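Local coordinates for protein titin (Homo sapiens, PDB 5JDD) that spans the half-sarcomere of muscle as a giant structural protein, its I-band chain of immunoglobulin domains probably contributing to passive elasticity, at residues D47-V52 with L60-I65; A108-E113 with V169-T174; W123-V128 with T154-E159. One frame throughout, in Å; residues are numbered along the deposited sequence. Where two conformers were deposited one is given.

Interaction 1. Residues D47-V52 with L60-I65; sequences DKHRLV and LMLQNI
Arg50 and Met61 pair through both of their backbone groups: Arg50 N gives a bond of 3.0 Å to Met61 O, and Met61 N returns one of 2.9 Å to Arg50 O. Two residue pairs further along, beyond the non-hydrogen-bonded pair His49-Leu62, Gln63 N bonds to Lys48 O at 2.9 Å.

Among the polar side chains, Arg50 turns its extended chain at chi3 (-56°), bringing the guanidinium round to the amide of Gln63. Arg50 NH2 donates to Gln63 OE1 at 2.7 Å with the oxygen close to the guanidinium plane, although the two flat groups stand 73° apart. Arg50 NH1 points at the same oxygen, but so closely that this second separation is doubtful. Lys48 drapes past Gln63 O and makes a weak bond to Asn64 O; its NZ also forms a salt bridge with Asp69.

The apolar contacts divide between the two sides of the hairpin. Beside Arg50, Val52 CG2 rests 3.6 Å from Met61 CE. On the other face, Leu51 CD2 meets Leu60 CD1 at 3.6 Å, and Leu62 CD2 presses on the edge of the His49 ring, 3.3 Å from His49 CD2.

This hairpin is the D-E pair of an I-set immunoglobulin sandwich. Strand 49-54 ends its sheet, strand 57-62 bonds onward to strand 21-27, and Leu60 and Leu62 reach across to Tyr73 of the facing sheet.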
ATOM      1  N   ASP A  47     -17.424 -26.814 -20.119  1.00 17.18           N
ATOM      2  CA  ASP A  47     -17.518 -25.380 -19.902  1.00 18.17           C
ATOM      3  C   ASP A  47     -16.136 -24.714 -19.976  1.00 22.61           C
ATOM      4  O   ASP A  47     -16.037 -23.518 -20.242  1.00 34.44           O
ATOM      5  CB  ASP A  47     -18.242 -25.078 -18.589  1.00 22.74           C
ATOM      6  CG  ASP A  47     -19.688 -25.559 -18.599  1.00 35.84           C
ATOM      7  OD1 ASP A  47     -20.206 -25.886 -19.692  1.00 35.56           O
ATOM      8  OD2 ASP A  47     -20.309 -25.606 -17.515  1.00 39.53           O
ATOM      9  N   LYS A  48     -15.077 -25.500 -19.774  1.00 20.92           N
ATOM     10  CA  LYS A  48     -13.698 -25.003 -19.866  1.00 21.33           C
ATOM     11  C   LYS A  48     -13.065 -25.202 -21.253  1.00 22.54           C
ATOM     12  O   LYS A  48     -12.241 -24.394 -21.694  1.00 19.05           O
ATOM     13  CB  LYS A  48     -12.816 -25.659 -18.791  1.00 28.91           C
ATOM     14  CG  LYS A  48     -11.304 -25.510 -19.004  1.00 37.21           C
ATOM     15  CD  LYS A  48     -10.682 -24.475 -18.078  1.00 40.93           C
ATOM     16  CE  LYS A  48     -10.668 -24.948 -16.632  1.00 39.06           C
ATOM     17  NZ  LYS A  48     -10.041 -23.954 -15.715  1.00 45.33           N
ATOM     18  N   HIS A  49     -13.455 -26.272 -21.943  1.00 14.30           N
ATOM     19  CA  HIS A  49     -12.802 -26.644 -23.198  1.00 11.95           C
ATOM     20  C   HIS A  49     -13.742 -26.566 -24.387  1.00 12.61           C
ATOM     21  O   HIS A  49     -14.841 -27.126 -24.363  1.00 15.31           O
ATOM     22  CB  HIS A  49     -12.267 -28.073 -23.105  1.00 13.54           C
ATOM     23  CG  HIS A  49     -11.380 -28.316 -21.928  1.00 16.78           C
ATOM     24  ND1 HIS A  49     -11.824 -28.918 -20.771  1.00 30.14           N
ATOM     25  CD2 HIS A  49     -10.072 -28.032 -21.728  1.00 16.39           C
ATOM     26  CE1 HIS A  49     -10.826 -28.998 -19.907  1.00 31.02           C
ATOM     27  NE2 HIS A  49      -9.751 -28.466 -20.464  1.00 17.47           N
ATOM     28  N   ARG A  50     -13.308 -25.879 -25.433  1.00 11.55           N
ATOM     29  CA  ARG A  50     -14.041 -25.855 -26.685  1.00 11.37           C
ATOM     30  C   ARG A  50     -13.162 -26.401 -27.794  1.00 14.33           C
ATOM     31  O   ARG A  50     -12.013 -25.987 -27.959  1.00 15.52           O
ATOM     32  CB  ARG A  50     -14.456 -24.434 -27.044  1.00 19.43           C
ATOM     33  CG  ARG A  50     -15.189 -24.324 -28.370  1.00 33.81           C
ATOM     34  CD  ARG A  50     -15.841 -22.961 -28.536  1.00 42.77           C
ATOM     35  NE  ARG A  50     -16.741 -22.683 -27.424  1.00 52.17           N
ATOM     36  CZ  ARG A  50     -16.417 -21.937 -26.373  1.00 61.85           C
ATOM     37  NH1 ARG A  50     -15.213 -21.383 -26.298  1.00 67.58           N
ATOM     38  NH2 ARG A  50     -17.296 -21.746 -25.396  1.00 60.96           N
ATOM     39  N   LEU A  51     -13.712 -27.334 -28.552  1.00 14.37           N
ATOM     40  CA  LEU A  51     -13.021 -27.927 -29.692  0.54 12.04           C
ATOM     41  C   LEU A  51     -13.661 -27.388 -30.955  1.00 14.71           C
ATOM     42  O   LEU A  51     -14.861 -27.564 -31.169  1.00 18.78           O
ATOM     43  CB  LEU A  51     -13.152 -29.448 -29.668  0.54 13.91           C
ATOM     44  CG  LEU A  51     -12.586 -30.160 -28.444  0.54 16.80           C
ATOM     45  CD1 LEU A  51     -12.863 -31.656 -28.511  0.54 20.09           C
ATOM     46  CD2 LEU A  51     -11.108 -29.901 -28.368  0.54 13.95           C
ATOM     47  N   VAL A  52     -12.875 -26.713 -31.788  1.00 12.85           N
ATOM     48  CA  VAL A  52     -13.413 -26.132 -33.012  1.00 15.01           C
ATOM     49  C   VAL A  52     -12.615 -26.589 -34.220  1.00 14.88           C
ATOM     50  O   VAL A  52     -11.423 -26.313 -34.319  1.00 15.70           O
ATOM     51  CB  VAL A  52     -13.410 -24.593 -32.965  1.00 17.10           C
ATOM     52  CG1 VAL A  52     -13.977 -24.023 -34.258  1.00 24.73           C
ATOM     53  CG2 VAL A  52     -14.218 -24.102 -31.786  1.00 22.40           C
ATOM     54  N   LEU A  60      -8.128 -25.913 -29.986  1.00 10.03           N
ATOM     55  CA  LEU A  60      -8.566 -26.200 -28.627  1.00  8.44           C
ATOM     56  C   LEU A  60      -8.519 -24.890 -27.863  1.00  9.44           C
ATOM     57  O   LEU A  60      -7.457 -24.280 -27.726  1.00 10.27           O
ATOM     58  CB  LEU A  60      -7.631 -27.205 -27.963  1.00  9.50           C
ATOM     59  CG  LEU A  60      -7.782 -27.369 -26.449  1.00  9.58           C
ATOM     60  CD1 LEU A  60      -9.162 -27.887 -26.103  1.00 13.32           C
ATOM     61  CD2 LEU A  60      -6.709 -28.310 -25.916  1.00 11.20           C
ATOM     62  N   MET A  61      -9.673 -24.446 -27.388  1.00 10.37           N
ATOM     63  CA  MET A  61      -9.759 -23.211 -26.626  1.00 10.48           C
ATOM     64  C   MET A  61      -9.980 -23.543 -25.159  1.00 12.35           C
ATOM     65  O   MET A  61     -10.821 -24.379 -24.813  1.00 13.48           O
ATOM     66  CB  MET A  61     -10.894 -22.340 -27.168  1.00 13.45           C
ATOM     67  CG  MET A  61     -10.788 -22.048 -28.666  1.00 27.11           C
ATOM     68  SD  MET A  61     -12.238 -21.157 -29.267  1.00 43.62           S
ATOM     69  CE  MET A  61     -12.064 -21.382 -31.034  1.00 61.23           C
ATOM     70  N   LEU A  62      -9.204 -22.898 -24.300  1.00 11.73           N
ATOM     71  CA  LEU A  62      -9.313 -23.097 -22.865  1.00 11.09           C
ATOM     72  C   LEU A  62      -9.773 -21.792 -22.243  1.00 14.29           C
ATOM     73  O   LEU A  62      -9.096 -20.758 -22.343  1.00 14.17           O
ATOM     74  CB  LEU A  62      -7.969 -23.517 -22.270  1.00 12.03           C
ATOM     75  CG  LEU A  62      -7.193 -24.617 -22.999  1.00 16.38           C
ATOM     76  CD1 LEU A  62      -5.823 -24.819 -22.364  1.00 27.70           C
ATOM     77  CD2 LEU A  62      -7.962 -25.900 -22.985  1.00 25.49           C
ATOM     78  N   GLN A  63     -10.923 -21.840 -21.589  1.00 12.64           N
ATOM     79  CA  GLN A  63     -11.531 -20.633 -21.058  1.00 14.02           C
ATOM     80  C   GLN A  63     -11.272 -20.509 -19.564  1.00 16.38           C
ATOM     81  O   GLN A  63     -11.285 -21.508 -18.846  1.00 19.39           O
ATOM     82  CB  GLN A  63     -13.029 -20.629 -21.376  1.00 21.60           C
ATOM     83  CG  GLN A  63     -13.296 -20.710 -22.876  1.00 31.61           C
ATOM     84  CD  GLN A  63     -14.736 -21.028 -23.216  1.00 47.30           C
ATOM     85  OE1 GLN A  63     -15.337 -20.378 -24.072  1.00 55.05           O
ATOM     86  NE2 GLN A  63     -15.294 -22.041 -22.562  1.00 47.71           N
ATOM     87  N   ASN A  64     -10.997 -19.282 -19.119  1.00 14.80           N
ATOM     88  CA  ASN A  64     -10.832 -18.973 -17.693  1.00 18.37           C
ATOM     89  C   ASN A  64      -9.813 -19.890 -17.024  1.00 15.90           C
ATOM     90  O   ASN A  64     -10.126 -20.577 -16.055  1.00 17.45           O
ATOM     91  CB  ASN A  64     -12.189 -19.040 -16.970  1.00 17.66           C
ATOM     92  CG  ASN A  64     -12.156 -18.428 -15.573  1.00 34.49           C
ATOM     93  OD1 ASN A  64     -11.197 -17.757 -15.188  1.00 31.49           O
ATOM     94  ND2 ASN A  64     -13.219 -18.660 -14.808  1.00 39.93           N
ATOM     95  N   ILE A  65      -8.586 -19.894 -17.544  1.00 12.98           N
ATOM     96  CA  ILE A  65      -7.599 -20.892 -17.125  1.00 12.34           C
ATOM     97  C   ILE A  65      -7.212 -20.793 -15.660  1.00 13.02           C
ATOM     98  O   ILE A  65      -7.187 -19.709 -15.063  1.00 13.76           O
ATOM     99  CB  ILE A  65      -6.317 -20.879 -17.983  1.00 11.61           C
ATOM    100  CG1 ILE A  65      -5.617 -19.518 -17.898  1.00 10.59           C
ATOM    101  CG2 ILE A  65      -6.625 -21.244 -19.437  1.00 12.78           C
ATOM    102  CD1 ILE A  65      -4.381 -19.449 -18.786  1.00 14.50           C
TER

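Interaction 2. Residues A108-E113 with V169-T174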
ATOM      1  N   ALA A 108       3.319   7.459   8.025  1.00 10.61           N
ATOM      2  CA  ALA A 108       3.828   6.100   7.872  1.00 10.92           C
ATOM      3  C   ALA A 108       3.595   5.656   6.443  1.00 11.92           C
ATOM      4  O   ALA A 108       2.620   6.045   5.810  1.00 13.61           O
ATOM      5  CB  ALA A 108       3.118   5.147   8.821  1.00 13.25           C
ATOM      6  N   SER A 109       4.481   4.823   5.925  1.00  9.62           N
ATOM      7  CA  SER A 109       4.251   4.283   4.601  0.50 10.12           C
ATOM      8  C   SER A 109       4.647   2.820   4.481  1.00  9.33           C
ATOM      9  O   SER A 109       5.599   2.338   5.100  1.00 13.35           O
ATOM     10  CB  SER A 109       4.933   5.132   3.532  0.50 14.66           C
ATOM     11  OG  SER A 109       6.332   5.118   3.677  0.50 21.12           O
ATOM     12  N   PHE A 110       3.844   2.105   3.700  1.00  8.03           N
ATOM     13  CA  PHE A 110       4.120   0.716   3.360  1.00  8.80           C
ATOM     14  C   PHE A 110       4.219   0.600   1.860  1.00  9.47           C
ATOM     15  O   PHE A 110       3.489   1.276   1.133  1.00 11.57           O
ATOM     16  CB  PHE A 110       2.983  -0.204   3.830  1.00 10.08           C
ATOM     17  CG  PHE A 110       2.910  -0.356   5.313  1.00  9.03           C
ATOM     18  CD1 PHE A 110       3.780  -1.213   5.976  1.00  9.09           C
ATOM     19  CD2 PHE A 110       1.983   0.359   6.050  1.00 11.86           C
ATOM     20  CE1 PHE A 110       3.733  -1.350   7.359  1.00 11.93           C
ATOM     21  CE2 PHE A 110       1.922   0.233   7.435  1.00 12.67           C
ATOM     22  CZ  PHE A 110       2.796  -0.623   8.094  1.00 13.39           C
ATOM     23  N   GLU A 111       5.106  -0.266   1.383  1.00  9.60           N
ATOM     24  CA  GLU A 111       5.198  -0.524  -0.044  1.00 10.08           C
ATOM     25  C   GLU A 111       5.474  -1.983  -0.301  1.00  9.56           C
ATOM     26  O   GLU A 111       6.253  -2.615   0.411  1.00 12.97           O
ATOM     27  CB  GLU A 111       6.340   0.260  -0.688  1.00 14.56           C
ATOM     28  CG  GLU A 111       6.353   1.745  -0.476  1.00 30.02           C
ATOM     29  CD  GLU A 111       7.706   2.322  -0.822  1.00 43.48           C
ATOM     30  OE1 GLU A 111       8.292   1.878  -1.833  1.00 41.03           O
ATOM     31  OE2 GLU A 111       8.189   3.195  -0.069  1.00 57.08           O
ATOM     32  N   CYS A 112       4.879  -2.496  -1.365  1.00  7.81           N
ATOM     33  CA  CYS A 112       5.280  -3.795  -1.879  1.00  8.92           C
ATOM     34  C   CYS A 112       5.399  -3.729  -3.391  1.00  8.05           C
ATOM     35  O   CYS A 112       4.984  -2.745  -4.016  1.00 10.05           O
ATOM     36  CB  CYS A 112       4.287  -4.889  -1.467  1.00 10.90           C
ATOM     37  SG  CYS A 112       2.624  -4.753  -2.204  1.00 12.08           S
ATOM     38  N   GLU A 113       5.955  -4.776  -3.985  1.00  7.02           N
ATOM     39  CA  GLU A 113       6.021  -4.879  -5.437  1.00  9.11           C
ATOM     40  C   GLU A 113       5.358  -6.180  -5.833  1.00  8.37           C
ATOM     41  O   GLU A 113       5.457  -7.175  -5.107  1.00  9.25           O
ATOM     42  CB  GLU A 113       7.468  -4.789  -5.951  1.00  9.08           C
ATOM     43  CG  GLU A 113       8.086  -3.409  -5.684  1.00 13.63           C
ATOM     44  CD  GLU A 113       9.563  -3.268  -6.043  1.00 20.09           C
ATOM     45  OE1 GLU A 113      10.109  -4.083  -6.824  1.00 18.74           O
ATOM     46  OE2 GLU A 113      10.182  -2.304  -5.537  1.00 24.17           O
ATOM     47  N   VAL A 169       0.594 -10.085   1.429  1.00 11.60           N
ATOM     48  CA  VAL A 169       1.757  -9.732   2.230  1.00 13.21           C
ATOM     49  C   VAL A 169       1.303  -8.788   3.341  1.00 12.49           C
ATOM     50  O   VAL A 169       0.453  -7.930   3.117  1.00 12.66           O
ATOM     51  CB  VAL A 169       2.881  -9.100   1.353  1.00 11.88           C
ATOM     52  CG1 VAL A 169       2.407  -7.828   0.642  1.00 13.64           C
ATOM     53  CG2 VAL A 169       4.141  -8.848   2.172  1.00 12.59           C
ATOM     54  N   SER A 170       1.848  -8.968   4.537  1.00 12.42           N
ATOM     55  CA  SER A 170       1.462  -8.127   5.668  1.00 11.25           C
ATOM     56  C   SER A 170       2.677  -7.555   6.389  1.00  8.98           C
ATOM     57  O   SER A 170       3.779  -8.116   6.342  1.00 10.73           O
ATOM     58  CB  SER A 170       0.604  -8.907   6.675  1.00 11.67           C
ATOM     59  OG  SER A 170      -0.603  -9.379   6.086  1.00 14.55           O
ATOM     60  N   ALA A 171       2.455  -6.441   7.078  1.00  9.25           N
ATOM     61  CA  ALA A 171       3.463  -5.866   7.960  1.00  8.71           C
ATOM     62  C   ALA A 171       2.755  -5.058   9.025  1.00  9.48           C
ATOM     63  O   ALA A 171       1.592  -4.685   8.857  1.00 11.18           O
ATOM     64  CB  ALA A 171       4.455  -4.990   7.177  1.00  9.80           C
ATOM     65  N   THR A 172       3.453  -4.767  10.115  1.00  9.79           N
ATOM     66  CA  THR A 172       2.846  -4.028  11.214  0.50 10.20           C
ATOM     67  C   THR A 172       3.357  -2.605  11.322  1.00  8.63           C
ATOM     68  O   THR A 172       4.517  -2.315  11.013  1.00 11.74           O
ATOM     69  CB  THR A 172       3.094  -4.703  12.565  0.50 11.42           C
ATOM     70  OG1 THR A 172       4.501  -4.725  12.841  0.50 11.29           O
ATOM     71  CG2 THR A 172       2.541  -6.112  12.552  0.50  4.12           C
ATOM     72  N   LEU A 173       2.469  -1.724  11.757  1.00  7.77           N
ATOM     73  CA  LEU A 173       2.802  -0.357  12.130  1.00  9.82           C
ATOM     74  C   LEU A 173       2.670  -0.253  13.638  1.00  9.79           C
ATOM     75  O   LEU A 173       1.648  -0.653  14.217  1.00 10.05           O
ATOM     76  CB  LEU A 173       1.836   0.632  11.478  1.00 10.28           C
ATOM     77  CG  LEU A 173       1.922   2.074  11.997  1.00 10.87           C
ATOM     78  CD1 LEU A 173       3.283   2.675  11.726  1.00 13.86           C
ATOM     79  CD2 LEU A 173       0.849   2.921  11.341  1.00 12.70           C
ATOM     80  N   THR A 174       3.713   0.262  14.277  1.00  9.26           N
ATOM     81  CA  THR A 174       3.666   0.621  15.681  1.00 10.17           C
ATOM     82  C   THR A 174       3.859   2.129  15.799  1.00 11.04           C
ATOM     83  O   THR A 174       4.911   2.643  15.450  1.00 12.15           O
ATOM     84  CB  THR A 174       4.774  -0.094  16.462  1.00 11.56           C
ATOM     85  OG1 THR A 174       4.668  -1.514  16.256  1.00 16.57           O
ATOM     86  CG2 THR A 174       4.674   0.223  17.942  1.00 14.24           C
TER
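Thr172 O is the polar atom that comes up to the facing strand, and it does so at the rim of the Phe110 ring: it lies near the ring plane, 3.8 Å from Phe110 CZ. This is a contact with a ring C-H edge, for the two strands share no hydrogen bonds. The amide of the same residue, Thr172 N, is held by Asn99 OD1.

Phe110 is the largest side chain in the contact. Its CG stands anti to the carbonyl carbon (chi1 -70°), which sends the ring across to strand 167-176, where its far end enters between Ala171 and Leu173. Ala171 CB approaches obliquely, 3.7 Å from Phe110 CE1, while Leu173 CB sits in line with the ring edge at 3.7 Å from Phe110 CZ. Tyr160 meets the same ring, their planes inclined by about 30°.

Smaller groups complete the row on both sides of Phe110. Ala108 CB touches Leu173 CD1 at 3.8 Å; at the other end Cys112 CB is 4.1 Å from Val169 CG1. Cys112 also meets Phe162, and Ile100 and Val102 cover the Ala108 end.

With strand axes 9.0 Å apart and directions at 171°, the two strands belong to different sheets. One runs in the sheet of strands 93-95, 108-114, 144-149 and 136-141, the other in the sheet that includes 158-164 and 123-125. Their inward side chains, every second residue, contribute to the hydrophobic core of the I-set immunoglobulin beta sandwich, here between the B and G strands.

Interaction 3. Residues W123-V128 with T154-E159; sequences WLKNGV and TEDSAE
Asn126 grips Glu159 with its backbone and its side chain together, and this is the firm part of the contact. Asn126 N donates to Glu159 O at 2.8 Å in a nearly straight bond (174° at the hydrogen), pointing almost along the C=O axis. In return, Glu159 N donates to Asn126 OD1 at 3.0 Å. The side chain manages this because CG lies beside the backbone N (chi1 -62°), which brings the amide alongside the neighbouring strand. Ala158 CB packs against that amide, 3.5 Å from Asn126 OD1, and also touches Lys125 CE at 3.7 Å, so both side chains pack on the methyl group.

Lys125 is fully extended, running along the edge of the 154-159 segment to its 3-10 turn. There NZ bonds to Glu155 O at 2.9 Å, arriving 36° above the carbonyl plane.

Around this core the contact is wet. Asp156 OD1 is too far from Lys125 NZ for a salt bridge, and a water joins them, 2.9 Å from Lys125 NZ and 2.6 Å from Asp156 OD1. The other carboxylate oxygen of Asp156 has a salt bridge to Lys135. A second water links Asn126 ND2 to Ser157 O, and a third connects Gly127 N with Glu159 O, giving that carbonyl another donor.

Lys125 to Val128 form the type I' turn between strands 123-125 and 128-129, the C-C' hairpin of the immunoglobulin fold. The contact lies where this turn meets Ala158 and Glu159. Deeper along the same pairing Leu124 bonds to Thr161 through the backbone, and Ala158 bonds on its far side to Leu173 of strand 167-176.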
ATOM      1  N   TRP A 123      -5.898  -3.045   0.009  1.00  9.51           N
ATOM      2  CA  TRP A 123      -5.231  -2.895   1.295  1.00  8.88           C
ATOM      3  C   TRP A 123      -6.191  -3.168   2.436  1.00  9.28           C
ATOM      4  O   TRP A 123      -7.316  -2.668   2.444  1.00 10.81           O
ATOM      5  CB  TRP A 123      -4.705  -1.466   1.434  1.00  9.02           C
ATOM      6  CG  TRP A 123      -3.568  -1.140   0.509  1.00  7.99           C
ATOM      7  CD1 TRP A 123      -3.648  -0.575  -0.734  1.00 10.23           C
ATOM      8  CD2 TRP A 123      -2.181  -1.369   0.763  1.00  8.34           C
ATOM      9  NE1 TRP A 123      -2.385  -0.435  -1.268  1.00 10.15           N
ATOM     10  CE2 TRP A 123      -1.463  -0.905  -0.368  1.00  8.17           C
ATOM     11  CE3 TRP A 123      -1.474  -1.906   1.839  1.00  9.77           C
ATOM     12  CZ2 TRP A 123      -0.066  -0.972  -0.450  1.00  8.73           C
ATOM     13  CZ3 TRP A 123      -0.087  -1.967   1.763  1.00 11.42           C
ATOM     14  CH2 TRP A 123       0.601  -1.506   0.622  1.00 10.94           C
ATOM     15  N   LEU A 124      -5.732  -3.939   3.419  1.00  8.86           N
ATOM     16  CA  LEU A 124      -6.535  -4.233   4.602  1.00  8.25           C
ATOM     17  C   LEU A 124      -5.838  -3.718   5.848  1.00 10.45           C
ATOM     18  O   LEU A 124      -4.606  -3.675   5.906  1.00 10.47           O
ATOM     19  CB  LEU A 124      -6.743  -5.744   4.769  1.00  9.58           C
ATOM     20  CG  LEU A 124      -6.991  -6.601   3.533  1.00  9.61           C
ATOM     21  CD1 LEU A 124      -7.137  -8.071   3.946  1.00  9.66           C
ATOM     22  CD2 LEU A 124      -8.237  -6.128   2.796  1.00 11.08           C
ATOM     23  N   LYS A 125      -6.636  -3.333   6.837  1.00  9.70           N
ATOM     24  CA  LYS A 125      -6.146  -3.045   8.181  1.00  9.88           C
ATOM     25  C   LYS A 125      -6.818  -4.064   9.093  1.00 11.92           C
ATOM     26  O   LYS A 125      -8.044  -4.079   9.206  1.00 10.49           O
ATOM     27  CB  LYS A 125      -6.534  -1.630   8.622  1.00 11.63           C
ATOM     28  CG  LYS A 125      -6.171  -1.317  10.083  1.00  9.92           C
ATOM     29  CD  LYS A 125      -6.696   0.043  10.500  1.00 12.94           C
ATOM     30  CE  LYS A 125      -6.300   0.342  11.946  1.00 15.00           C
ATOM     31  NZ  LYS A 125      -6.879   1.624  12.448  1.00 17.70           N
ATOM     32  N   ASN A 126      -6.028  -4.913   9.739  1.00 11.53           N
ATOM     33  CA  ASN A 126      -6.578  -5.988  10.568  1.00 10.39           C
ATOM     34  C   ASN A 126      -7.693  -6.764   9.864  1.00 13.22           C
ATOM     35  O   ASN A 126      -8.718  -7.089  10.468  1.00 12.93           O
ATOM     36  CB  ASN A 126      -7.054  -5.445  11.928  1.00 10.09           C
ATOM     37  CG  ASN A 126      -5.923  -4.844  12.753  1.00 11.60           C
ATOM     38  OD1 ASN A 126      -4.763  -5.243  12.629  1.00 12.54           O
ATOM     39  ND2 ASN A 126      -6.264  -3.896  13.616  1.00 15.57           N
ATOM     40  N   GLY A 127      -7.497  -7.028   8.575  1.00 11.35           N
ATOM     41  CA  GLY A 127      -8.391  -7.901   7.837  1.00 12.23           C
ATOM     42  C   GLY A 127      -9.609  -7.219   7.255  1.00 12.66           C
ATOM     43  O   GLY A 127     -10.454  -7.872   6.645  1.00 12.35           O
ATOM     44  N   VAL A 128      -9.693  -5.905   7.428  1.00 11.06           N
ATOM     45  CA  VAL A 128     -10.820  -5.107   6.963  1.00 12.17           C
ATOM     46  C   VAL A 128     -10.337  -4.151   5.869  1.00 10.72           C
ATOM     47  O   VAL A 128      -9.268  -3.550   5.998  1.00 10.32           O
ATOM     48  CB  VAL A 128     -11.416  -4.292   8.127  1.00 12.72           C
ATOM     49  CG1 VAL A 128     -12.415  -3.270   7.608  1.00 17.98           C
ATOM     50  CG2 VAL A 128     -12.044  -5.213   9.174  1.00 15.65           C
ATOM     51  N   THR A 154      -2.169   6.358  17.944  1.00 15.48           N
ATOM     52  CA  THR A 154      -2.185   5.016  18.531  1.00 16.39           C
ATOM     53  C   THR A 154      -3.124   4.067  17.798  1.00 14.10           C
ATOM     54  O   THR A 154      -2.799   2.897  17.579  1.00 15.51           O
ATOM     55  CB  THR A 154      -2.603   5.063  20.022  1.00 26.11           C
ATOM     56  OG1 THR A 154      -1.599   5.745  20.772  1.00 32.03           O
ATOM     57  CG2 THR A 154      -2.762   3.662  20.583  1.00 26.27           C
ATOM     58  N   GLU A 155      -4.280   4.582  17.398  1.00 13.06           N
ATOM     59  CA  GLU A 155      -5.292   3.783  16.725  1.00 12.54           C
ATOM     60  C   GLU A 155      -4.820   3.206  15.398  1.00 14.94           C
ATOM     61  O   GLU A 155      -5.407   2.249  14.906  1.00 15.87           O
ATOM     62  CB  GLU A 155      -6.551   4.622  16.487  1.00 15.01           C
ATOM     63  CG  GLU A 155      -7.351   4.975  17.741  1.00 19.18           C
ATOM     64  CD  GLU A 155      -6.820   6.189  18.487  1.00 23.34           C
ATOM     65  OE1 GLU A 155      -5.858   6.840  18.015  1.00 19.93           O
ATOM     66  OE2 GLU A 155      -7.374   6.503  19.560  1.00 30.44           O
ATOM     67  N   ASP A 156      -3.783   3.791  14.810  1.00 10.95           N
ATOM     68  CA  ASP A 156      -3.283   3.303  13.524  1.00 11.03           C
ATOM     69  C   ASP A 156      -2.347   2.110  13.675  1.00 10.79           C
ATOM     70  O   ASP A 156      -2.029   1.443  12.694  1.00 10.75           O
ATOM     71  CB  ASP A 156      -2.578   4.423  12.745  1.00  9.60           C
ATOM     72  CG  ASP A 156      -3.500   5.580  12.418  1.00 14.21           C
ATOM     73  OD1 ASP A 156      -4.656   5.332  12.000  1.00 15.44           O
ATOM     74  OD2 ASP A 156      -3.081   6.745  12.593  1.00 14.12           O
ATOM     75  N   SER A 157      -1.891   1.839  14.893  1.00 11.07           N
ATOM     76  CA  SER A 157      -1.067   0.654  15.125  1.00  9.34           C
ATOM     77  C   SER A 157      -1.909  -0.585  14.828  1.00 11.40           C
ATOM     78  O   SER A 157      -2.957  -0.795  15.448  1.00 14.29           O
ATOM     79  CB  SER A 157      -0.558   0.605  16.568  1.00 10.96           C
ATOM     80  OG  SER A 157       0.207   1.762  16.881  1.00 12.49           O
ATOM     81  N   ALA A 158      -1.447  -1.390  13.878  1.00  9.88           N
ATOM     82  CA  ALA A 158      -2.231  -2.496  13.349  1.00 10.53           C
ATOM     83  C   ALA A 158      -1.400  -3.297  12.373  1.00 10.30           C
ATOM     84  O   ALA A 158      -0.254  -2.940  12.064  1.00  9.00           O
ATOM     85  CB  ALA A 158      -3.471  -1.961  12.632  1.00 10.84           C
ATOM     86  N   GLU A 159      -1.992  -4.378  11.876  1.00  9.64           N
ATOM     87  CA  GLU A 159      -1.385  -5.153  10.815  1.00 10.36           C
ATOM     88  C   GLU A 159      -2.020  -4.748   9.501  1.00  9.49           C
ATOM     89  O   GLU A 159      -3.243  -4.777   9.365  1.00 12.48           O
ATOM     90  CB  GLU A 159      -1.582  -6.647  11.037  1.00 11.35           C
ATOM     91  CG  GLU A 159      -0.993  -7.481   9.910  1.00 14.37           C
ATOM     92  CD  GLU A 159      -0.969  -8.954  10.236  1.00 24.02           C
ATOM     93  OE1 GLU A 159      -2.055  -9.524  10.469  1.00 24.38           O
ATOM     94  OE2 GLU A 159       0.137  -9.537  10.262  1.00 28.39           O
TER
HETATM   95  O   HOH W   1      -5.350   3.228  10.552  1.00 19.31           O
HETATM   96  O   HOH W   2      -4.651  -2.965  15.959  1.00 20.01           O
HETATM   97  O   HOH W   3      -4.531  -6.849   7.750  1.00 15.48           O

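Interactions 2 and 3 share one immunoglobulin domain, with centres about 10 Å apart, whereas interaction 1 belongs to the domain before it, its centre about 40 Å from that of interaction 2 and 42 Å from that of interaction 3. Along the chain interaction 3 is nested inside the loop that interaction 2 closes. The two meet in the sheet where strands 158-164 and 167-176 are neighbours: Leu173 N probably hydrogen-bonds to Ala158 O at 3.0 Å, and Leu173 CD2 packs 3.5 Å from Asp156 O. Leu173 thus faces the core of interaction 2 while its backbone pairs with the 154-159 segment of interaction 3. Interaction 1 stays about 20 Å from interaction 2 at the nearest atoms.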